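Local coordinates for protein ACDH-11, isoform b (Caenorhabditis elegans, PDB 4Y9J), which belongs to the acyl-CoA dehydrogenase family of flavoproteins and binds flavin-adenine dinucleotide in a four-chain assembly, at residues 191-196 with 220-225. Sequence-based numbering, arbitrary orientation.
Sequences TEKKGG and YKWFSS. With FAD (flavin-adenine dinucleotide), chain E.
Lys193 lays its CG over one face of the Trp222 indole, 3.8 Å from the centroid of the six-membered ring, and the two side chains cross at about a right angle. A bend at chi3 (-81°) then carries CE and NZ over the face of the Tyr220 ring, giving a cation-pi contact with NZ 4.6 Å from the centroid. The ammonium group is also hydrogen-bonded to the carbonyl oxygens of Thr14 and Phe17 of the second subunit. Beside this packing the backbones are joined directly by Trp222 N to Thr191 O (3.0 Å, N-H...O 157°). Both segments belong to the beta-rich middle domain of the acyl-CoA dehydrogenase fold: 191-196 is in the loop after strand 186-189, and 220-225 ends strand 214-225, the chain turning a corner at Trp222. Together they supply part of the flavin site, which Gly423 of the second subunit helps complete. Thr191 gives its hydroxyl to FAD N1 (2.8 Å) and its amide to FAD O2, while Ser225 bonds N5 through OG and O4 through its amide. Phe223 packs obliquely on the isoalloxazine, with CD2 3.4 Å from FAD C9A, and lies side by side with Thr191. Around Glu192 the contact is buried but polar: waters link OE1 to Tyr220 N and Lys193 N to Tyr220 O, as another joins Thr191 O to Phe223 O. Lys221 NZ meets the carboxylate in a salt bridge (OE2-NZ 2.9 Å) on its anti side, and Thr205 OG1 and Asp204 N bind it too. Within the Glu192-Gly195 type I turn, exposed Lys194 points away from 220-225 and rests against Phe17 of the second subunit.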
loop_
_atom_site.group_PDB
_atom_site.type_symbol
_atom_site.label_atom_id
_atom_site.label_comp_id
_atom_site.label_asym_id
_atom_site.label_seq_id
_atom_site.Cartn_x
_atom_site.Cartn_y
_atom_site.Cartn_z
ATOM N N THR B 191 16.341 17.955 -18.510
ATOM C CA THR B 191 17.016 17.833 -17.242
ATOM C C THR B 191 17.762 16.532 -17.124
ATOM O O THR B 191 17.206 15.456 -17.393
ATOM C CB THR B 191 16.097 18.051 -16.081
ATOM O OG1 THR B 191 15.484 19.328 -16.163
ATOM C CG2 THR B 191 16.852 17.888 -14.755
ATOM N N GLU B 192 19.034 16.630 -16.735
ATOM C CA GLU B 192 19.845 15.438 -16.506
ATOM C C GLU B 192 20.464 15.480 -15.094
ATOM O O GLU B 192 20.373 16.498 -14.423
ATOM C CB GLU B 192 20.873 15.288 -17.599
ATOM C CG GLU B 192 20.236 15.197 -19.016
ATOM C CD GLU B 192 21.087 14.577 -20.066
ATOM O OE1 GLU B 192 22.203 14.051 -19.777
ATOM O OE2 GLU B 192 20.672 14.662 -21.270
ATOM N N LYS B 193 21.183 14.435 -14.683
ATOM C CA LYS B 193 21.656 14.395 -13.309
ATOM C C LYS B 193 22.635 15.575 -12.987
ATOM O O LYS B 193 22.610 16.152 -11.896
ATOM C CB LYS B 193 22.296 13.064 -12.972
ATOM C CG LYS B 193 21.290 11.906 -12.913
ATOM C CD LYS B 193 21.974 10.562 -12.648
ATOM C CE LYS B 193 22.552 9.985 -13.920
ATOM N NZ LYS B 193 23.337 8.785 -13.700
ATOM N N LYS B 194 23.479 15.850 -13.941
ATOM C CA LYS B 194 24.499 16.914 -13.787
ATOM C C LYS B 194 23.945 18.322 -13.841
ATOM O O LYS B 194 24.591 19.273 -13.406
ATOM C CB LYS B 194 25.589 16.746 -14.762
ATOM C CG LYS B 194 26.673 15.840 -14.249
ATOM C CD LYS B 194 27.978 15.987 -15.044
ATOM C CE LYS B 194 28.483 17.394 -14.859
ATOM N NZ LYS B 194 29.780 17.652 -15.567
ATOM N N GLY B 195 22.804 18.494 -14.460
ATOM C CA GLY B 195 22.201 19.824 -14.407
ATOM C C GLY B 195 20.844 19.914 -15.068
ATOM O O GLY B 195 20.584 19.205 -16.068
ATOM N N GLY B 196 20.007 20.756 -14.456
ATOM C CA GLY B 196 18.715 21.092 -14.990
ATOM C C GLY B 196 18.627 22.535 -15.351
ATOM O O GLY B 196 18.334 22.867 -16.503
ATOM N N TYR B 220 20.766 9.653 -20.235
ATOM C CA TYR B 220 19.939 9.427 -19.096
ATOM C C TYR B 220 19.112 10.682 -18.810
ATOM O O TYR B 220 19.712 11.735 -18.534
ATOM C CB TYR B 220 20.785 9.061 -17.878
ATOM C CG TYR B 220 19.984 8.452 -16.735
ATOM C CD1 TYR B 220 19.200 9.203 -15.865
ATOM C CD2 TYR B 220 20.098 7.113 -16.484
ATOM C CE1 TYR B 220 18.516 8.602 -14.813
ATOM C CE2 TYR B 220 19.370 6.502 -15.487
ATOM C CZ TYR B 220 18.615 7.223 -14.631
ATOM O OH TYR B 220 17.916 6.538 -13.659
ATOM N N LYS B 221 17.791 10.619 -18.928
ATOM C CA LYS B 221 16.945 11.776 -18.669
ATOM C C LYS B 221 16.449 11.665 -17.227
ATOM O O LYS B 221 15.785 10.714 -16.835
ATOM C CB LYS B 221 15.828 11.829 -19.679
ATOM C CG LYS B 221 16.347 11.973 -21.082
ATOM C CD LYS B 221 17.141 13.296 -21.279
ATOM C CE LYS B 221 17.763 13.377 -22.649
ATOM N NZ LYS B 221 18.294 14.748 -22.884
ATOM N N TRP B 222 16.795 12.645 -16.422
ATOM C CA TRP B 222 16.651 12.560 -14.965
ATOM C C TRP B 222 15.274 12.900 -14.471
ATOM O O TRP B 222 14.906 12.405 -13.411
ATOM C CB TRP B 222 17.717 13.463 -14.326
ATOM C CG TRP B 222 17.804 13.583 -12.856
ATOM C CD1 TRP B 222 17.969 14.777 -12.177
ATOM C CD2 TRP B 222 17.968 12.548 -11.891
ATOM N NE1 TRP B 222 18.088 14.547 -10.832
ATOM C CE2 TRP B 222 18.127 13.182 -10.623
ATOM C CE3 TRP B 222 18.038 11.144 -11.954
ATOM C CZ2 TRP B 222 18.287 12.450 -9.448
ATOM C CZ3 TRP B 222 18.178 10.415 -10.778
ATOM C CH2 TRP B 222 18.288 11.072 -9.539
ATOM N N PHE B 223 14.562 13.793 -15.165
ATOM C CA PHE B 223 13.154 14.080 -14.909
ATOM C C PHE B 223 12.470 14.094 -16.265
ATOM O O PHE B 223 12.792 14.975 -17.084
ATOM C CB PHE B 223 12.843 15.460 -14.279
ATOM C CG PHE B 223 13.187 15.570 -12.800
ATOM C CD1 PHE B 223 14.515 15.601 -12.371
ATOM C CD2 PHE B 223 12.188 15.544 -11.835
ATOM C CE1 PHE B 223 14.803 15.676 -10.974
ATOM C CE2 PHE B 223 12.495 15.602 -10.470
ATOM C CZ PHE B 223 13.795 15.660 -10.064
ATOM N N SER B 224 11.512 13.178 -16.454
ATOM C CA SER B 224 10.694 13.156 -17.708
ATOM C C SER B 224 9.239 12.997 -17.348
ATOM O O SER B 224 8.778 11.880 -17.071
ATOM C CB SER B 224 11.146 11.963 -18.560
ATOM O OG SER B 224 12.440 12.145 -18.997
ATOM N N SER B 225 8.537 14.102 -17.265
ATOM C CA SER B 225 7.142 14.131 -16.945
ATOM C C SER B 225 6.227 13.769 -18.121
ATOM O O SER B 225 6.559 13.981 -19.267
ATOM C CB SER B 225 6.774 15.507 -16.393
ATOM O OG SER B 225 7.345 15.705 -15.123
HETATM P PA FAD E . 19.809 22.940 -9.799
HETATM O O1A FAD E . 20.130 23.885 -10.956
HETATM O O2A FAD E . 20.861 21.883 -9.426
HETATM O O5B FAD E . 19.670 23.783 -8.427
HETATM C C5B FAD E . 18.720 24.840 -8.363
HETATM C C4B FAD E . 19.261 25.868 -7.408
HETATM O O4B FAD E . 20.519 26.292 -7.978
HETATM C C3B FAD E . 18.374 27.057 -7.227
HETATM O O3B FAD E . 18.697 27.808 -5.997
HETATM C C2B FAD E . 18.906 27.923 -8.353
HETATM O O2B FAD E . 18.564 29.307 -8.168
HETATM C C1B FAD E . 20.429 27.680 -8.218
HETATM N N9A FAD E . 21.162 28.102 -9.426
HETATM C C8A FAD E . 21.261 27.417 -10.609
HETATM N N7A FAD E . 21.967 28.159 -11.511
HETATM C C5A FAD E . 22.369 29.308 -10.883
HETATM C C6A FAD E . 23.141 30.495 -11.258
HETATM N N6A FAD E . 23.681 30.592 -12.505
HETATM N N1A FAD E . 23.298 31.452 -10.309
HETATM C C2A FAD E . 22.749 31.356 -9.092
HETATM N N3A FAD E . 22.041 30.306 -8.677
HETATM C C4A FAD E . 21.829 29.271 -9.523
HETATM N N1 FAD E . 12.758 18.622 -16.434
HETATM C C2 FAD E . 12.567 18.168 -17.709
HETATM O O2 FAD E . 13.441 18.471 -18.563
HETATM N N3 FAD E . 11.506 17.554 -18.112
HETATM C C4 FAD E . 10.493 17.201 -17.356
HETATM O O4 FAD E . 9.538 16.598 -17.794
HETATM C C4X FAD E . 10.619 17.636 -15.919
HETATM N N5 FAD E . 9.638 17.179 -15.022
HETATM C C5X FAD E . 9.880 17.632 -13.695
HETATM C C6 FAD E . 8.870 17.247 -12.763
HETATM C C7 FAD E . 9.011 17.686 -11.404
HETATM C C7M FAD E . 7.900 17.286 -10.488
HETATM C C8 FAD E . 10.203 18.418 -11.027
HETATM C C8M FAD E . 10.379 18.862 -9.566
HETATM C C9 FAD E . 11.194 18.794 -11.928
HETATM C C9A FAD E . 11.069 18.379 -13.294
HETATM N N10 FAD E . 12.053 18.702 -14.186
HETATM C C10 FAD E . 11.843 18.292 -15.526
HETATM C "C1'" FAD E . 13.256 19.340 -13.787
HETATM C "C2'" FAD E . 13.285 20.851 -13.524
HETATM O "O2'" FAD E . 13.290 21.610 -14.717
HETATM C "C3'" FAD E . 14.534 21.166 -12.706
HETATM O "O3'" FAD E . 14.322 20.536 -11.468
HETATM C "C4'" FAD E . 14.741 22.662 -12.567
HETATM O "O4'" FAD E . 14.966 23.284 -13.834
HETATM C "C5'" FAD E . 15.888 22.968 -11.596
HETATM O "O5'" FAD E . 17.142 22.341 -12.090
HETATM P P FAD E . 17.889 21.250 -11.083
HETATM O O1P FAD E . 16.851 20.327 -10.580
HETATM O O2P FAD E . 19.106 20.740 -11.813
HETATM O O3P FAD E . 18.390 22.223 -9.867
HETATM O O HOH W 1 14.763 15.025 -19.039
HETATM O O HOH W 2 22.961 11.463 -19.823
HETATM O O HOH W 3 21.214 12.152 -16.177
#